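Local atomic coordinates of minor fimbrium subunit Mfa5 (Porphyromonas gingivalis ATCC 33277, PDB entry 6TO1), a protein that serves as an accessory subunit of the minor fimbriae, surface pili that mediate biofilm formation and adhesion to host cells and to other oral bacteria. Residues I471-D476 / V526-G531; V532-Y537 / Q566-P571. All coordinates share one frame; numbering follows the deposited sequence.

Overall arrangement
Both segments of contact 1 precede those of contact 2 along the chain, and the centres of the two contacts lie about 17 Å apart; contact 1 sits where an antiparallel sheet meets a mixed one, and contact 2 lies within the mixed sheet. In contact 1 the end of strand 463-473, part of the antiparallel sheet, and the start of helix 475-480 pack against the loop before strand 530-539 and its first residues. That same strand continues into contact 2, where it pairs with strand 565-568. A salt bridge from Asp-476 OD1 to Lys-534 NZ, 3.0 Å long, ties the contacts together. Strand 530-539 thus joins the packing between the sheets to the mixed sheet itself, well away from the metal-binding von Willebrand factor type A region of this elongated adhesin.

Contact 1 of 2, residues I471-D476 / V526-G531; sequences IYADLD and VKLGYG
Tyr-530 O accepts a hydrogen bond from the side-chain ND2 of Asn-109 and is also touched by a methyl group from across the contact, Leu-475 CD2, at 3.7 Å. The OD1 of the same asparagine takes the N-H of Gly-529, while the backbone of Asn-109 is hydrogen-bonded to that of Ala-473, so Asn-109 links the two segments although they share no hydrogen bonds of their own. What they share is apolar packing, a modest 189 Å² of buried surface. Leu-528 brings most of its branched end to it. Its CG lies 3.8 Å from Ala-473 CB, with CD1 close to the same methyl, and its CD2 sits 4.0 Å from Leu-475 CD1, reaching alanine and leucine together. The contact bridges two sheets: strand 463-473 belongs to an antiparallel one, and residues 526-531 lead from the short strand 525-526 into strand 530-539 of a mixed one. Between strand 463-473 and helix 475-480, Asp-474 occupies the N-cap position, its OD1 accepting the N-H of Tyr-477, and Leu-475 follows in the first turn. The two methyls of Leu-475 divide the work, CD1 meeting Leu-528 while CD2 lies against the backbone, 3.9 Å from Gly-531 CA. A further side chain of the helix, Ile-478, touches both Ala-473 and Leu-528, and Phe-421 of strand 421-423 adds an aromatic neighbour to Ala-473.

Contact 2 of 2, residues V532-Y537 / Q566-P571; sequences VIKRHY and QDFFLP
Arg-535 and Asp-567 are joined by backbone and side chain alike: Arg-535 N donates almost straight to Asp-567 O (2.8 Å, 176°), and Asp-567 N returns a bond to Arg-535 O. They form a hydrogen-bonded pair of the antiparallel ladder between strands 530-539 and 565-568, which Phe-569 N extends with a 2.9 Å bond to Ile-533 O. On the face that bears both side chains, Arg-535 NE makes a 2.8 Å salt bridge to Asp-567 OD1, met on the syn side but 30° out of the carboxylate plane. A bend at chi3 (-76°) turns the guanidinium, whose NH1 bonds to Pro-597 O and whose NH2 makes a weak bond to Phe-568 O. Phe-569 CB lies over one face of the guanidinium, toward its rim, and the edge of the Phe-569 ring lies near NH1. Lys-534 and Phe-568, a non-hydrogen-bonded pair, lie side by side on the other face of the sheet, with Lys-534 CG 3.6 Å from Phe-568 CE2. Next to them Gln-566 makes an off-centre CH-pi contact, its CG 4.2 Å from the centroid of the His-536 ring, which stacks on Tyr-638. Beyond the Phe-569 N bond a water bridges the segments, accepting from Ile-533 N at 2.8 Å and lying at the same distance from Phe-569 O.

Contact 1 of 2, residues I471-D476 / V526-G531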
loop_
_atom_site.group_PDB
_atom_site.type_symbol
_atom_site.label_atom_id
_atom_site.label_comp_id
_atom_site.label_asym_id
_atom_site.label_seq_id
_atom_site.Cartn_x
_atom_site.Cartn_y
_atom_site.Cartn_z
ATOM N N ILE A 471 18.125 -19.918 15.125
ATOM C CA ILE A 471 17.692 -21.043 15.945
ATOM C C ILE A 471 18.783 -22.109 15.938
ATOM O O ILE A 471 19.499 -22.301 14.950
ATOM C CB ILE A 471 16.356 -21.689 15.509
ATOM C CG1 ILE A 471 16.427 -22.208 14.085
ATOM C CG2 ILE A 471 15.200 -20.722 15.693
ATOM C CD1 ILE A 471 15.157 -22.930 13.637
ATOM N N TYR A 472 18.857 -22.841 17.042
ATOM C CA TYR A 472 19.693 -24.022 17.137
ATOM C C TYR A 472 18.819 -25.239 17.400
ATOM O O TYR A 472 17.826 -25.158 18.130
ATOM C CB TYR A 472 20.688 -23.920 18.298
ATOM C CG TYR A 472 21.751 -22.878 18.165
ATOM C CD1 TYR A 472 22.612 -22.870 17.087
ATOM C CD2 TYR A 472 21.903 -21.903 19.140
ATOM C CE1 TYR A 472 23.607 -21.907 16.981
ATOM C CE2 TYR A 472 22.895 -20.930 19.032
ATOM C CZ TYR A 472 23.741 -20.949 17.953
ATOM O OH TYR A 472 24.732 -19.999 17.823
ATOM N N ALA A 473 19.229 -26.381 16.861
ATOM C CA ALA A 473 18.629 -27.653 17.270
ATOM C C ALA A 473 19.126 -28.062 18.661
ATOM O O ALA A 473 20.318 -27.952 18.961
ATOM C CB ALA A 473 18.960 -28.751 16.269
ATOM N N ASP A 474 18.195 -28.516 19.510
ATOM C CA ASP A 474 18.472 -29.043 20.856
ATOM C C ASP A 474 18.538 -30.565 20.721
ATOM O O ASP A 474 17.508 -31.253 20.687
ATOM C CB ASP A 474 17.386 -28.576 21.818
ATOM C CG ASP A 474 17.539 -29.116 23.217
ATOM O OD1 ASP A 474 18.338 -30.040 23.449
ATOM O OD2 ASP A 474 16.824 -28.601 24.090
ATOM N N LEU A 475 19.758 -31.091 20.567
ATOM C CA LEU A 475 19.909 -32.495 20.192
ATOM C C LEU A 475 19.324 -33.433 21.245
ATOM O O LEU A 475 18.726 -34.461 20.906
ATOM C CB LEU A 475 21.392 -32.817 19.969
ATOM C CG LEU A 475 21.898 -32.549 18.552
ATOM C CD1 LEU A 475 21.862 -31.053 18.238
ATOM C CD2 LEU A 475 23.310 -33.094 18.309
ATOM N N ASP A 476 19.536 -33.131 22.527
ATOM C CA ASP A 476 19.057 -34.044 23.564
ATOM C C ASP A 476 17.530 -34.053 23.621
ATOM O O ASP A 476 16.915 -35.102 23.835
ATOM C CB ASP A 476 19.618 -33.651 24.925
ATOM C CG ASP A 476 21.109 -33.950 25.071
ATOM O OD1 ASP A 476 21.610 -34.908 24.454
ATOM O OD2 ASP A 476 21.773 -33.211 25.821
ATOM N N VAL A 526 13.350 -28.547 8.479
ATOM C CA VAL A 526 14.794 -28.709 8.509
ATOM C C VAL A 526 15.134 -30.106 9.026
ATOM O O VAL A 526 14.406 -30.691 9.840
ATOM C CB VAL A 526 15.516 -27.650 9.377
ATOM C CG1 VAL A 526 15.234 -26.236 8.871
ATOM C CG2 VAL A 526 15.124 -27.766 10.808
ATOM N N LYS A 527 16.249 -30.625 8.531
ATOM C CA LYS A 527 16.888 -31.830 9.074
ATOM C C LYS A 527 18.263 -31.471 9.626
ATOM O O LYS A 527 19.008 -30.689 9.022
ATOM C CB LYS A 527 17.000 -32.910 7.993
ATOM C CG LYS A 527 15.655 -33.394 7.483
ATOM C CD LYS A 527 15.773 -34.335 6.268
ATOM C CE LYS A 527 14.378 -34.666 5.732
ATOM N NZ LYS A 527 14.394 -35.490 4.506
ATOM N N LEU A 528 18.582 -32.027 10.794
ATOM C CA LEU A 528 19.868 -31.767 11.422
ATOM C C LEU A 528 21.003 -32.258 10.526
ATOM O O LEU A 528 20.876 -33.262 9.821
ATOM C CB LEU A 528 19.942 -32.470 12.781
ATOM C CG LEU A 528 19.421 -31.685 13.971
ATOM C CD1 LEU A 528 17.950 -31.392 13.742
ATOM C CD2 LEU A 528 19.596 -32.496 15.222
ATOM N N GLY A 529 22.113 -31.526 10.545
ATOM C CA GLY A 529 23.273 -31.892 9.753
ATOM C C GLY A 529 24.380 -32.594 10.538
ATOM O O GLY A 529 25.240 -33.237 9.931
ATOM N N TYR A 530 24.372 -32.474 11.866
ATOM C CA TYR A 530 25.417 -33.038 12.725
ATOM C C TYR A 530 24.853 -33.600 14.017
ATOM O O TYR A 530 24.035 -32.964 14.680
ATOM C CB TYR A 530 26.488 -31.970 13.082
ATOM C CG TYR A 530 27.156 -31.434 11.843
ATOM C CD1 TYR A 530 28.307 -32.024 11.331
ATOM C CD2 TYR A 530 26.582 -30.383 11.127
ATOM C CE1 TYR A 530 28.874 -31.567 10.161
ATOM C CE2 TYR A 530 27.141 -29.925 9.971
ATOM C CZ TYR A 530 28.283 -30.508 9.489
ATOM O OH TYR A 530 28.832 -30.032 8.329
ATOM N N GLY A 531 25.343 -34.776 14.413
ATOM C CA GLY A 531 24.988 -35.369 15.679
ATOM C C GLY A 531 26.200 -35.496 16.589
ATOM O O GLY A 531 27.288 -34.991 16.289
#

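Contact 2 of 2, residues V532-Y537 / Q566-P571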
loop_
_atom_site.group_PDB
_atom_site.type_symbol
_atom_site.label_atom_id
_atom_site.label_comp_id
_atom_site.label_asym_id
_atom_site.label_seq_id
_atom_site.Cartn_x
_atom_site.Cartn_y
_atom_site.Cartn_z
ATOM N N VAL A 532 25.964 -36.132 17.736
ATOM C CA VAL A 532 27.017 -36.380 18.712
ATOM C C VAL A 532 26.896 -37.796 19.245
ATOM O O VAL A 532 25.836 -38.418 19.196
ATOM C CB VAL A 532 26.980 -35.397 19.893
ATOM C CG1 VAL A 532 27.178 -33.975 19.424
ATOM C CG2 VAL A 532 25.678 -35.535 20.682
ATOM N N ILE A 533 28.011 -38.302 19.779
ATOM C CA ILE A 533 28.025 -39.558 20.514
ATOM C C ILE A 533 28.736 -39.296 21.826
ATOM O O ILE A 533 29.910 -38.905 21.834
ATOM C CB ILE A 533 28.691 -40.695 19.718
ATOM C CG1 ILE A 533 27.768 -41.073 18.563
ATOM C CG2 ILE A 533 28.964 -41.918 20.615
ATOM C CD1 ILE A 533 28.346 -42.025 17.513
ATOM N N LYS A 534 28.001 -39.417 22.920
ATOM C CA LYS A 534 28.535 -39.216 24.245
ATOM C C LYS A 534 28.972 -40.577 24.786
ATOM O O LYS A 534 28.291 -41.583 24.568
ATOM C CB LYS A 534 27.486 -38.610 25.160
ATOM C CG LYS A 534 26.996 -37.251 24.697
ATOM C CD LYS A 534 26.127 -36.612 25.754
ATOM C CE LYS A 534 24.674 -36.485 25.304
ATOM N NZ LYS A 534 23.905 -35.600 26.252
ATOM N N ARG A 535 30.118 -40.594 25.459
ATOM C CA ARG A 535 30.624 -41.782 26.146
ATOM C C ARG A 535 30.551 -41.537 27.646
ATOM O O ARG A 535 31.047 -40.517 28.139
ATOM C CB ARG A 535 32.056 -42.070 25.697
ATOM C CG ARG A 535 32.135 -42.389 24.212
ATOM C CD ARG A 535 33.547 -42.837 23.805
ATOM N NE ARG A 535 34.451 -41.694 23.719
ATOM C CZ ARG A 535 35.618 -41.703 23.087
ATOM N NH1 ARG A 535 36.058 -42.816 22.506
ATOM N NH2 ARG A 535 36.342 -40.598 23.031
ATOM N N HIS A 536 29.886 -42.441 28.358
ATOM C CA HIS A 536 29.732 -42.350 29.799
ATOM C C HIS A 536 30.483 -43.513 30.448
ATOM O O HIS A 536 30.597 -44.589 29.860
ATOM C CB HIS A 536 28.270 -42.423 30.220
ATOM C CG HIS A 536 27.373 -41.481 29.479
ATOM N ND1 HIS A 536 27.032 -40.238 29.972
ATOM C CD2 HIS A 536 26.732 -41.611 28.292
ATOM C CE1 HIS A 536 26.214 -39.639 29.118
ATOM N NE2 HIS A 536 26.028 -40.444 28.082
ATOM N N TYR A 537 30.978 -43.278 31.657
ATOM C CA TYR A 537 31.852 -44.216 32.370
ATOM C C TYR A 537 31.271 -44.430 33.762
ATOM O O TYR A 537 31.411 -43.577 34.645
ATOM C CB TYR A 537 33.272 -43.667 32.413
ATOM C CG TYR A 537 33.803 -43.337 31.034
ATOM C CD1 TYR A 537 34.419 -44.302 30.267
ATOM C CD2 TYR A 537 33.610 -42.058 30.459
ATOM C CE1 TYR A 537 34.861 -44.041 29.016
ATOM C CE2 TYR A 537 34.082 -41.778 29.197
ATOM C CZ TYR A 537 34.706 -42.774 28.475
ATOM O OH TYR A 537 35.181 -42.569 27.201
ATOM N N GLN A 566 32.121 -37.620 31.408
ATOM C CA GLN A 566 31.629 -37.936 30.078
ATOM C C GLN A 566 32.482 -37.224 29.036
ATOM O O GLN A 566 33.008 -36.136 29.277
ATOM C CB GLN A 566 30.158 -37.534 29.976
ATOM C CG GLN A 566 29.564 -37.671 28.609
ATOM C CD GLN A 566 29.258 -36.318 27.993
ATOM O OE1 GLN A 566 28.533 -35.505 28.565
ATOM N NE2 GLN A 566 29.816 -36.072 26.820
ATOM N N ASP A 567 32.689 -37.878 27.893
ATOM C CA ASP A 567 33.396 -37.249 26.785
ATOM C C ASP A 567 32.660 -37.569 25.488
ATOM O O ASP A 567 31.673 -38.310 25.474
ATOM C CB ASP A 567 34.880 -37.658 26.716
ATOM C CG ASP A 567 35.104 -39.159 26.482
ATOM O OD1 ASP A 567 34.294 -39.819 25.826
ATOM O OD2 ASP A 567 36.137 -39.680 26.939
ATOM N N PHE A 568 33.140 -37.003 24.390
ATOM C CA PHE A 568 32.537 -37.201 23.088
ATOM C C PHE A 568 33.438 -38.042 22.207
ATOM O O PHE A 568 34.667 -38.013 22.341
ATOM C CB PHE A 568 32.266 -35.865 22.394
ATOM C CG PHE A 568 31.199 -35.070 23.048
ATOM C CD1 PHE A 568 31.512 -34.130 24.007
ATOM C CD2 PHE A 568 29.863 -35.271 22.727
ATOM C CE1 PHE A 568 30.532 -33.388 24.628
ATOM C CE2 PHE A 568 28.873 -34.520 23.358
ATOM C CZ PHE A 568 29.215 -33.576 24.307
ATOM N N PHE A 569 32.801 -38.767 21.295
ATOM C CA PHE A 569 33.454 -39.616 20.314
ATOM C C PHE A 569 33.391 -38.956 18.950
ATOM O O PHE A 569 32.321 -38.512 18.522
ATOM C CB PHE A 569 32.778 -40.991 20.242
ATOM C CG PHE A 569 33.129 -41.791 19.003
ATOM C CD1 PHE A 569 34.288 -42.553 18.950
ATOM C CD2 PHE A 569 32.286 -41.793 17.899
ATOM C CE1 PHE A 569 34.607 -43.289 17.815
ATOM C CE2 PHE A 569 32.601 -42.514 16.760
ATOM C CZ PHE A 569 33.761 -43.276 16.719
ATOM N N LEU A 570 34.522 -38.939 18.254
ATOM C CA LEU A 570 34.602 -38.439 16.885
ATOM C C LEU A 570 35.178 -39.517 15.981
ATOM O O LEU A 570 36.319 -39.955 16.195
ATOM C CB LEU A 570 35.461 -37.177 16.849
ATOM C CG LEU A 570 35.192 -36.194 15.722
ATOM C CD1 LEU A 570 33.768 -35.669 15.783
ATOM C CD2 LEU A 570 36.187 -35.043 15.781
ATOM N N PRO A 571 34.456 -39.976 14.983
ATOM C CA PRO A 571 34.965 -41.040 14.115
ATOM C C PRO A 571 36.001 -40.474 13.151
ATOM O O PRO A 571 36.266 -39.274 13.121
ATOM C CB PRO A 571 33.713 -41.521 13.388
ATOM C CG PRO A 571 32.878 -40.264 13.289
ATOM C CD PRO A 571 33.189 -39.409 14.472
HETATM O O HOH W 1 30.319 -36.747 19.350
#